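PDB 5H2A: KLLA0C04147p from Kluyveromyces lactis, which probably binds and transfers sterols as an oxysterol-binding-protein relative, Osh1, of which this chain is the ankyrin-repeat domain linked to targeting at the nucleus-vacuole junction. Local coordinates for residues Ser65-Ile70 with Gly108-Val113; Glu159-Phe164 with His200-Lys205; Leu185-Met190 with Cys211-Asp216. All coordinates share one frame; numbering follows the deposited sequence.

Contact 1 of 3, residues Ser65-Ile70 with Gly108-Val113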
loop_
_atom_site.group_PDB
_atom_site.type_symbol
_atom_site.label_atom_id
_atom_site.label_comp_id
_atom_site.label_asym_id
_atom_site.label_seq_id
_atom_site.Cartn_x
_atom_site.Cartn_y
_atom_site.Cartn_z
ATOM N N SER A 65 6.884 2.173 -24.577
ATOM C CA SER A 65 7.577 0.891 -24.694
ATOM C C SER A 65 8.744 0.798 -23.712
ATOM O O SER A 65 8.984 -0.261 -23.113
ATOM C CB SER A 65 8.070 0.680 -26.123
ATOM O OG SER A 65 8.966 1.719 -26.508
ATOM N N LEU A 66 9.489 1.889 -23.545
ATOM C CA LEU A 66 10.601 1.877 -22.596
ATOM C C LEU A 66 10.094 1.851 -21.160
ATOM O O LEU A 66 10.665 1.155 -20.308
ATOM C CB LEU A 66 11.511 3.079 -22.833
ATOM C CG LEU A 66 12.684 3.277 -21.863
ATOM C CD1 LEU A 66 13.577 2.043 -21.781
ATOM C CD2 LEU A 66 13.487 4.487 -22.301
ATOM N N ILE A 67 9.024 2.594 -20.874
ATOM C CA ILE A 67 8.418 2.549 -19.543
ATOM C C ILE A 67 8.002 1.129 -19.195
ATOM O O ILE A 67 8.280 0.634 -18.093
ATOM C CB ILE A 67 7.232 3.527 -19.467
ATOM C CG1 ILE A 67 7.748 4.965 -19.537
ATOM C CG2 ILE A 67 6.421 3.281 -18.171
ATOM C CD1 ILE A 67 6.661 5.981 -19.870
ATOM N N LYS A 68 7.366 0.427 -20.140
ATOM C CA LYS A 68 6.972 -0.964 -19.884
ATOM C C LYS A 68 8.160 -1.849 -19.553
ATOM O O LYS A 68 8.080 -2.703 -18.658
ATOM C CB LYS A 68 6.228 -1.543 -21.086
ATOM C CG LYS A 68 4.806 -1.033 -21.202
ATOM C CD LYS A 68 4.223 -1.367 -22.575
ATOM C CE LYS A 68 2.871 -0.717 -22.770
ATOM N NZ LYS A 68 2.295 -1.118 -24.090
ATOM N N ASP A 69 9.254 -1.693 -20.293
ATOM C CA ASP A 69 10.444 -2.493 -20.031
ATOM C C ASP A 69 11.012 -2.206 -18.643
ATOM O O ASP A 69 11.459 -3.127 -17.941
ATOM C CB ASP A 69 11.508 -2.208 -21.103
ATOM C CG ASP A 69 11.198 -2.872 -22.446
ATOM O OD1 ASP A 69 10.454 -3.870 -22.462
ATOM O OD2 ASP A 69 11.711 -2.391 -23.490
ATOM N N ILE A 70 11.081 -0.925 -18.265
ATOM C CA ILE A 70 11.568 -0.568 -16.932
ATOM C C ILE A 70 10.680 -1.192 -15.863
ATOM O O ILE A 70 11.164 -1.760 -14.875
ATOM C CB ILE A 70 11.629 0.966 -16.774
ATOM C CG1 ILE A 70 12.753 1.563 -17.638
ATOM C CG2 ILE A 70 11.819 1.350 -15.302
ATOM C CD1 ILE A 70 12.588 3.090 -17.825
ATOM N N GLY A 108 -2.587 7.949 -20.741
ATOM C CA GLY A 108 -3.527 6.901 -20.384
ATOM C C GLY A 108 -2.915 5.514 -20.425
ATOM O O GLY A 108 -3.194 4.680 -19.568
ATOM N N ASP A 109 -2.063 5.250 -21.426
ATOM C CA ASP A 109 -1.473 3.919 -21.544
ATOM C C ASP A 109 -0.532 3.629 -20.380
ATOM O O ASP A 109 -0.488 2.503 -19.878
ATOM C CB ASP A 109 -0.745 3.781 -22.887
ATOM C CG ASP A 109 0.221 4.954 -23.194
ATOM O OD1 ASP A 109 0.210 6.025 -22.510
ATOM O OD2 ASP A 109 0.995 4.796 -24.169
ATOM N N VAL A 110 0.228 4.639 -19.947
ATOM C CA VAL A 110 1.131 4.477 -18.807
ATOM C C VAL A 110 0.334 4.312 -17.514
ATOM O O VAL A 110 0.686 3.500 -16.649
ATOM C CB VAL A 110 2.088 5.687 -18.740
ATOM C CG1 VAL A 110 2.989 5.605 -17.494
ATOM C CG2 VAL A 110 2.925 5.767 -20.016
ATOM N N VAL A 111 -0.761 5.071 -17.367
ATOM C CA VAL A 111 -1.621 4.908 -16.195
ATOM C C VAL A 111 -2.102 3.466 -16.088
ATOM O O VAL A 111 -2.087 2.864 -15.011
ATOM C CB VAL A 111 -2.801 5.893 -16.262
ATOM C CG1 VAL A 111 -3.840 5.530 -15.218
ATOM C CG2 VAL A 111 -2.300 7.346 -16.043
ATOM N N THR A 112 -2.510 2.883 -17.214
ATOM C CA THR A 112 -2.970 1.497 -17.215
ATOM C C THR A 112 -1.874 0.531 -16.777
ATOM O O THR A 112 -2.121 -0.368 -15.965
ATOM C CB THR A 112 -3.487 1.138 -18.608
ATOM O OG1 THR A 112 -4.654 1.920 -18.883
ATOM C CG2 THR A 112 -3.845 -0.338 -18.691
ATOM N N VAL A 113 -0.662 0.684 -17.318
ATOM C CA VAL A 113 0.456 -0.178 -16.914
ATOM C C VAL A 113 0.692 -0.085 -15.410
ATOM O O VAL A 113 0.889 -1.094 -14.720
ATOM C CB VAL A 113 1.724 0.202 -17.699
ATOM C CG1 VAL A 113 2.965 -0.504 -17.116
ATOM C CG2 VAL A 113 1.562 -0.148 -19.183
#

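Contact 2 of 3, residues Glu159-Phe164 with His200-Lys205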
loop_
_atom_site.group_PDB
_atom_site.type_symbol
_atom_site.label_atom_id
_atom_site.label_comp_id
_atom_site.label_asym_id
_atom_site.label_seq_id
_atom_site.Cartn_x
_atom_site.Cartn_y
_atom_site.Cartn_z
ATOM N N GLU A 159 -11.264 -11.240 -1.307
ATOM C CA GLU A 159 -10.136 -12.001 -0.776
ATOM C C GLU A 159 -10.049 -11.878 0.749
ATOM O O GLU A 159 -9.787 -12.870 1.445
ATOM C CB GLU A 159 -8.839 -11.531 -1.443
ATOM C CG GLU A 159 -7.610 -12.296 -0.974
ATOM C CD GLU A 159 -6.344 -11.939 -1.755
ATOM O OE1 GLU A 159 -5.254 -12.422 -1.381
ATOM O OE2 GLU A 159 -6.440 -11.188 -2.746
ATOM N N PHE A 160 -10.277 -10.666 1.283
ATOM C CA PHE A 160 -10.296 -10.445 2.732
ATOM C C PHE A 160 -11.344 -11.336 3.397
ATOM O O PHE A 160 -11.060 -12.044 4.371
ATOM C CB PHE A 160 -10.584 -8.958 2.994
ATOM C CG PHE A 160 -10.115 -8.424 4.348
ATOM C CD1 PHE A 160 -8.942 -8.853 4.936
ATOM C CD2 PHE A 160 -10.829 -7.399 4.970
ATOM C CE1 PHE A 160 -8.516 -8.304 6.153
ATOM C CE2 PHE A 160 -10.409 -6.849 6.176
ATOM C CZ PHE A 160 -9.254 -7.300 6.766
ATOM N N ARG A 161 -12.566 -11.328 2.858
ATOM C CA ARG A 161 -13.641 -12.163 3.398
ATOM C C ARG A 161 -13.274 -13.646 3.349
ATOM O O ARG A 161 -13.549 -14.399 4.295
ATOM C CB ARG A 161 -14.927 -11.871 2.618
ATOM C CG ARG A 161 -16.178 -12.628 3.064
ATOM C CD ARG A 161 -16.589 -12.230 4.484
ATOM N NE ARG A 161 -16.177 -13.239 5.461
ATOM C CZ ARG A 161 -16.558 -13.214 6.732
ATOM N NH1 ARG A 161 -17.330 -12.215 7.157
ATOM N NH2 ARG A 161 -16.170 -14.174 7.563
ATOM N N GLN A 162 -12.627 -14.077 2.262
ATOM C CA GLN A 162 -12.191 -15.465 2.139
ATOM C C GLN A 162 -11.154 -15.829 3.201
ATOM O O GLN A 162 -11.185 -16.932 3.769
ATOM C CB GLN A 162 -11.625 -15.700 0.734
ATOM C CG GLN A 162 -11.414 -17.175 0.405
ATOM C CD GLN A 162 -12.702 -17.983 0.522
ATOM O OE1 GLN A 162 -13.750 -17.581 0.009
ATOM N NE2 GLN A 162 -12.632 -19.123 1.209
ATOM N N ALA A 163 -10.204 -14.936 3.462
ATOM C CA ALA A 163 -9.215 -15.208 4.495
ATOM C C ALA A 163 -9.868 -15.350 5.863
ATOM O O ALA A 163 -9.453 -16.201 6.658
ATOM C CB ALA A 163 -8.147 -14.105 4.528
ATOM N N PHE A 164 -10.885 -14.526 6.166
ATOM C CA PHE A 164 -11.629 -14.723 7.411
ATOM C C PHE A 164 -12.358 -16.067 7.403
ATOM O O PHE A 164 -12.356 -16.786 8.411
ATOM C CB PHE A 164 -12.639 -13.589 7.639
ATOM C CG PHE A 164 -12.017 -12.310 8.169
ATOM C CD1 PHE A 164 -11.461 -12.274 9.434
ATOM C CD2 PHE A 164 -12.006 -11.159 7.399
ATOM C CE1 PHE A 164 -10.894 -11.109 9.932
ATOM C CE2 PHE A 164 -11.443 -9.981 7.883
ATOM C CZ PHE A 164 -10.884 -9.956 9.148
ATOM N N HIS A 200 -18.201 -8.228 15.540
ATOM C CA HIS A 200 -19.390 -8.869 16.112
ATOM C C HIS A 200 -19.447 -10.343 15.747
ATOM O O HIS A 200 -19.765 -11.199 16.586
ATOM C CB HIS A 200 -20.667 -8.201 15.611
ATOM C CG HIS A 200 -20.839 -6.806 16.099
ATOM N ND1 HIS A 200 -20.473 -5.717 15.342
ATOM C CD2 HIS A 200 -21.333 -6.317 17.260
ATOM C CE1 HIS A 200 -20.732 -4.613 16.019
ATOM N NE2 HIS A 200 -21.259 -4.949 17.181
ATOM N N GLU A 201 -19.202 -10.636 14.470
ATOM C CA GLU A 201 -19.303 -11.993 13.949
ATOM C C GLU A 201 -18.389 -12.945 14.710
ATOM O O GLU A 201 -18.814 -14.025 15.146
ATOM C CB GLU A 201 -18.964 -11.975 12.451
ATOM C CG GLU A 201 -18.787 -13.353 11.849
ATOM C CD GLU A 201 -18.266 -13.322 10.411
ATOM O OE1 GLU A 201 -18.181 -12.225 9.819
ATOM O OE2 GLU A 201 -17.931 -14.406 9.887
ATOM N N PHE A 202 -17.122 -12.564 14.888
ATOM C CA PHE A 202 -16.195 -13.483 15.525
ATOM C C PHE A 202 -16.241 -13.426 17.041
ATOM O O PHE A 202 -15.820 -14.392 17.687
ATOM C CB PHE A 202 -14.778 -13.247 14.992
ATOM C CG PHE A 202 -14.624 -13.730 13.573
ATOM C CD1 PHE A 202 -14.406 -15.081 13.313
ATOM C CD2 PHE A 202 -14.799 -12.862 12.511
ATOM C CE1 PHE A 202 -14.312 -15.548 12.003
ATOM C CE2 PHE A 202 -14.720 -13.312 11.185
ATOM C CZ PHE A 202 -14.466 -14.666 10.933
ATOM N N VAL A 203 -16.768 -12.352 17.630
ATOM C CA VAL A 203 -17.088 -12.420 19.055
ATOM C C VAL A 203 -18.172 -13.466 19.295
ATOM O O VAL A 203 -18.062 -14.299 20.201
ATOM C CB VAL A 203 -17.509 -11.047 19.609
ATOM C CG1 VAL A 203 -18.183 -11.239 20.995
ATOM C CG2 VAL A 203 -16.314 -10.122 19.700
ATOM N N LYS A 204 -19.231 -13.448 18.481
ATOM C CA LYS A 204 -20.295 -14.434 18.653
ATOM C C LYS A 204 -19.796 -15.846 18.384
ATOM O O LYS A 204 -20.251 -16.795 19.036
ATOM C CB LYS A 204 -21.482 -14.095 17.746
ATOM C CG LYS A 204 -22.292 -12.901 18.251
ATOM C CD LYS A 204 -23.574 -12.683 17.447
ATOM C CE LYS A 204 -23.313 -12.212 16.036
ATOM N NZ LYS A 204 -24.599 -11.867 15.352
ATOM N N LYS A 205 -18.847 -16.001 17.456
ATOM C CA LYS A 205 -18.219 -17.292 17.203
ATOM C C LYS A 205 -17.251 -17.714 18.305
ATOM O O LYS A 205 -16.750 -18.843 18.249
ATOM C CB LYS A 205 -17.487 -17.257 15.858
ATOM C CG LYS A 205 -18.432 -17.322 14.649
ATOM C CD LYS A 205 -17.658 -17.045 13.356
ATOM C CE LYS A 205 -18.541 -17.249 12.118
ATOM N NZ LYS A 205 -17.711 -17.044 10.887
#

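Contact 3 of 3, residues Leu185-Met190 with Cys211-Asp216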
loop_
_atom_site.group_PDB
_atom_site.type_symbol
_atom_site.label_atom_id
_atom_site.label_comp_id
_atom_site.label_asym_id
_atom_site.label_seq_id
_atom_site.Cartn_x
_atom_site.Cartn_y
_atom_site.Cartn_z
ATOM N N LEU A 185 -9.480 -1.281 2.423
ATOM C CA LEU A 185 -10.332 -2.201 3.172
ATOM C C LEU A 185 -10.842 -1.508 4.430
ATOM O O LEU A 185 -10.133 -0.702 5.039
ATOM C CB LEU A 185 -9.557 -3.462 3.547
ATOM C CG LEU A 185 -9.137 -4.382 2.405
ATOM C CD1 LEU A 185 -8.122 -5.395 2.918
ATOM C CD2 LEU A 185 -10.368 -5.109 1.824
ATOM N N ASP A 186 -12.075 -1.815 4.806
ATOM C CA ASP A 186 -12.697 -1.257 6.004
ATOM C C ASP A 186 -13.047 -2.448 6.888
ATOM O O ASP A 186 -14.089 -3.084 6.697
ATOM C CB ASP A 186 -13.938 -0.438 5.655
ATOM C CG ASP A 186 -14.585 0.203 6.875
ATOM O OD1 ASP A 186 -14.122 -0.034 8.010
ATOM O OD2 ASP A 186 -15.567 0.944 6.689
ATOM N N ILE A 187 -12.177 -2.761 7.849
ATOM C CA ILE A 187 -12.443 -3.905 8.717
ATOM C C ILE A 187 -13.674 -3.674 9.582
ATOM O O ILE A 187 -14.196 -4.624 10.175
ATOM C CB ILE A 187 -11.178 -4.216 9.553
ATOM C CG1 ILE A 187 -11.204 -5.655 10.097
ATOM C CG2 ILE A 187 -11.000 -3.210 10.692
ATOM C CD1 ILE A 187 -9.887 -6.026 10.771
ATOM N N ASN A 188 -14.180 -2.441 9.640
ATOM C CA ASN A 188 -15.373 -2.126 10.418
ATOM C C ASN A 188 -16.630 -2.003 9.569
ATOM O O ASN A 188 -17.655 -1.516 10.063
ATOM C CB ASN A 188 -15.127 -0.852 11.223
ATOM C CG ASN A 188 -14.028 -1.049 12.254
ATOM O OD1 ASN A 188 -14.166 -1.873 13.160
ATOM N ND2 ASN A 188 -12.920 -0.339 12.095
ATOM N N GLY A 189 -16.587 -2.443 8.313
ATOM C CA GLY A 189 -17.777 -2.395 7.477
ATOM C C GLY A 189 -18.857 -3.350 7.973
ATOM O O GLY A 189 -18.577 -4.452 8.443
ATOM N N MET A 190 -20.112 -2.923 7.849
ATOM C CA MET A 190 -21.249 -3.704 8.322
ATOM C C MET A 190 -21.827 -4.531 7.179
ATOM O O MET A 190 -22.137 -3.994 6.113
ATOM C CB MET A 190 -22.325 -2.791 8.914
ATOM C CG MET A 190 -23.515 -3.545 9.491
ATOM S SD MET A 190 -24.773 -2.467 10.224
ATOM C CE MET A 190 -23.773 -1.472 11.331
ATOM N N CYS A 211 -10.630 -12.762 16.807
ATOM C CA CYS A 211 -10.929 -11.499 17.487
ATOM C C CYS A 211 -9.656 -10.732 17.821
ATOM O O CYS A 211 -9.605 -9.509 17.660
ATOM C CB CYS A 211 -11.738 -11.747 18.755
ATOM S SG CYS A 211 -13.424 -12.224 18.384
ATOM N N ARG A 212 -8.626 -11.425 18.315
ATOM C CA ARG A 212 -7.365 -10.742 18.610
ATOM C C ARG A 212 -6.779 -10.100 17.357
ATOM O O ARG A 212 -6.317 -8.950 17.394
ATOM C CB ARG A 212 -6.364 -11.725 19.223
ATOM C CG ARG A 212 -5.512 -11.109 20.325
ATOM C CD ARG A 212 -4.343 -12.003 20.730
ATOM N NE ARG A 212 -4.755 -13.290 21.280
ATOM C CZ ARG A 212 -5.312 -13.448 22.476
ATOM N NH1 ARG A 212 -5.550 -12.395 23.248
ATOM N NH2 ARG A 212 -5.636 -14.661 22.897
ATOM N N TRP A 213 -6.780 -10.832 16.245
ATOM C CA TRP A 213 -6.261 -10.302 14.989
ATOM C C TRP A 213 -7.054 -9.083 14.545
ATOM O O TRP A 213 -6.476 -8.052 14.156
ATOM C CB TRP A 213 -6.282 -11.388 13.900
ATOM C CG TRP A 213 -5.515 -10.923 12.700
ATOM C CD1 TRP A 213 -4.182 -11.112 12.460
ATOM C CD2 TRP A 213 -6.007 -10.109 11.626
ATOM N NE1 TRP A 213 -3.821 -10.496 11.276
ATOM C CE2 TRP A 213 -4.920 -9.869 10.749
ATOM C CE3 TRP A 213 -7.262 -9.569 11.310
ATOM C CZ2 TRP A 213 -5.053 -9.117 9.583
ATOM C CZ3 TRP A 213 -7.393 -8.832 10.148
ATOM C CH2 TRP A 213 -6.293 -8.605 9.302
ATOM N N ILE A 214 -8.390 -9.178 14.594
ATOM C CA ILE A 214 -9.223 -8.039 14.206
ATOM C C ILE A 214 -8.909 -6.830 15.084
ATOM O O ILE A 214 -8.709 -5.717 14.586
ATOM C CB ILE A 214 -10.715 -8.415 14.280
ATOM C CG1 ILE A 214 -11.055 -9.452 13.206
ATOM C CG2 ILE A 214 -11.592 -7.180 14.119
ATOM C CD1 ILE A 214 -12.398 -10.151 13.459
ATOM N N LEU A 215 -8.832 -7.039 16.408
ATOM C CA LEU A 215 -8.566 -5.907 17.303
ATOM C C LEU A 215 -7.159 -5.346 17.110
ATOM O O LEU A 215 -6.927 -4.159 17.368
ATOM C CB LEU A 215 -8.785 -6.314 18.760
ATOM C CG LEU A 215 -10.248 -6.571 19.143
ATOM C CD1 LEU A 215 -10.363 -7.160 20.553
ATOM C CD2 LEU A 215 -11.095 -5.307 19.007
ATOM N N ASP A 216 -6.211 -6.164 16.654
ATOM C CA ASP A 216 -4.876 -5.647 16.361
ATOM C C ASP A 216 -4.778 -4.973 15.002
ATOM O O ASP A 216 -3.714 -4.436 14.677
ATOM C CB ASP A 216 -3.840 -6.764 16.442
ATOM C CG ASP A 216 -3.622 -7.247 17.856
ATOM O OD1 ASP A 216 -4.044 -6.539 18.799
ATOM O OD2 ASP A 216 -3.026 -8.332 18.029
#

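Contact 1 of 3, residues Ser65-Ile70 with Gly108-Val113
Ile67 and Val110 form the apolar part of this helix-helix contact, their side chains meeting at about a right angle. The closest approach is methyl to methyl, Ile67 CD1 to Val110 CG2 at 3.7 Å. The other branches also approach: Ile67 CG2 lies 4.2 Å from Val110 CG1, so each branch of the valine has its own partner. On Ile67, CG1 stands beside the backbone N (chi1 -68°) and carries CD1 across to the valine. Both residues are buried, and Leu55 and Ala58 of helix 54-61 close on Ile67 while Val59 reaches Val110. This is consistent with the side-by-side packing of helices in an ankyrin-repeat stack: Gly108-Val113 lies in the predicted repeat, on helix 108-115, and Ser65-Ile70 lies on the earlier helix 64-74. Nearer the solvent, contact is made by the aliphatic part of a lysine. Lys68, extended beyond CG, passes across Val113, whose CG2 sits 3.9 Å from Lys68 CG and equally 3.9 Å from Lys68 CE. The charge is carried past the valine: Lys68 NZ remains 6.1 Å from Asp109 OD2, which makes any attraction between them long-range. Asp109 OD1 instead receives a weak bond from the backbone N of Val110.

Contact 2 of 3, residues Glu159-Phe164 with His200-Lys205
Helix 159-164, with Arg161 and Phe164, and helix 200-204, with Glu201 and Phe202, run almost parallel, 8° between their directions, with their axes 13.7 Å apart. That spacing is bridged by long side chains in this part of the ankyrin-repeat domain, where the end of helix 139-165 faces helix 198-204 and helix 208-215 packs against both aromatic residues. The polar link is an end-on salt bridge. Arg161 bends at chi2 and chi3 to bring its terminal nitrogens to the Glu201 carboxylate, which arrives from the opposite direction on an extended chain. Arg161 NH1 donates to Glu201 OE1 over 2.8 Å, nearly straight at 177°, in the guanidinium plane and to the syn lone pair. The second bond, Arg161 NH2 to Glu201 OE2, is 2.9 Å long and more bent, its acceptor tilted from the guanidinium plane. Two bonds to two oxygens restrict rotation of both groups, which lie nearly coplanar. Lys205 NZ adds a third bond on the anti lone pair of Glu201 OE2, so this oxygen serves two cations, a setting likely to favour the ionised carboxylate. Alongside the bridge lies the apolar layer. The Phe164 and Phe202 rings meet obliquely, planes at 35° and centroids 5.7 Å apart, with Phe164 CD1 3.8 Å from Phe202 CE2. Within its own helix, Phe164 sets CE2 over the centre of one face of the Phe160 ring. Phe202 CZ meets both partners from one side, 3.9 Å from Phe164 CB and 3.8 Å from Arg161 NH2.

Contact 3 of 3, residues Leu185-Met190 with Cys211-Asp216
Ile187 is the residue through which the loop after helix 179-184 meets Trp213 and Ile214 on helix 208-215, joining a turn to a helix within the ankyrin-repeat domain. Two residues earlier, Leu185 leaves the helical conformation and packs on Ile156 and Phe160 of helix 139-165. Asp186 then opens a type I beta turn, closed by the bond from Gly189 N to Asp186 O. Its side chain adds an Asx turn: Asp186 OD1 accepts from Asn188 N at 2.9 Å, the donor standing above the carboxylate plane. Folded in this way, the loop directs Ile187 at the helix. With CG1 opposite the backbone N (chi1 -160°) and the chain extended beyond it, the isoleucine delivers its terminal methyl to two apolar neighbours at once. Asn188 ties the turn to the chain beyond the helix, through OD1 to the backbone N of Asp220 and through ND2 to the carbonyl of Gly218. The Trp213 indole is itself held by a bond from NE1 to Asn173 and by stacking on His217. Ile187 CD1 rests obliquely against this indole, 3.8 Å from Trp213 CZ3, and lies 3.9 Å from Ile214 CG2.

Contact 1 closes before contacts 2 and 3 begin, and lies across the chain's centre from both, about 38 and 36 Å away between centres. Helix 139-165 spans much of this gap: it follows helix 108-115 of contact 1 in the chain and carries Glu159-Phe164 of contact 2 near its end. Contacts 2 and 3 are neighbours, centres about 9 Å apart, and their segments alternate along the chain. They share one core, where the successive helices 198-204 and 208-215 pack together and Ile214 touches both Phe164 and Phe202. The elongated, all-helical ankyrin-repeat domain thus has separate packing regions on opposite sides of its centre, with the long helix 139-165 running between them.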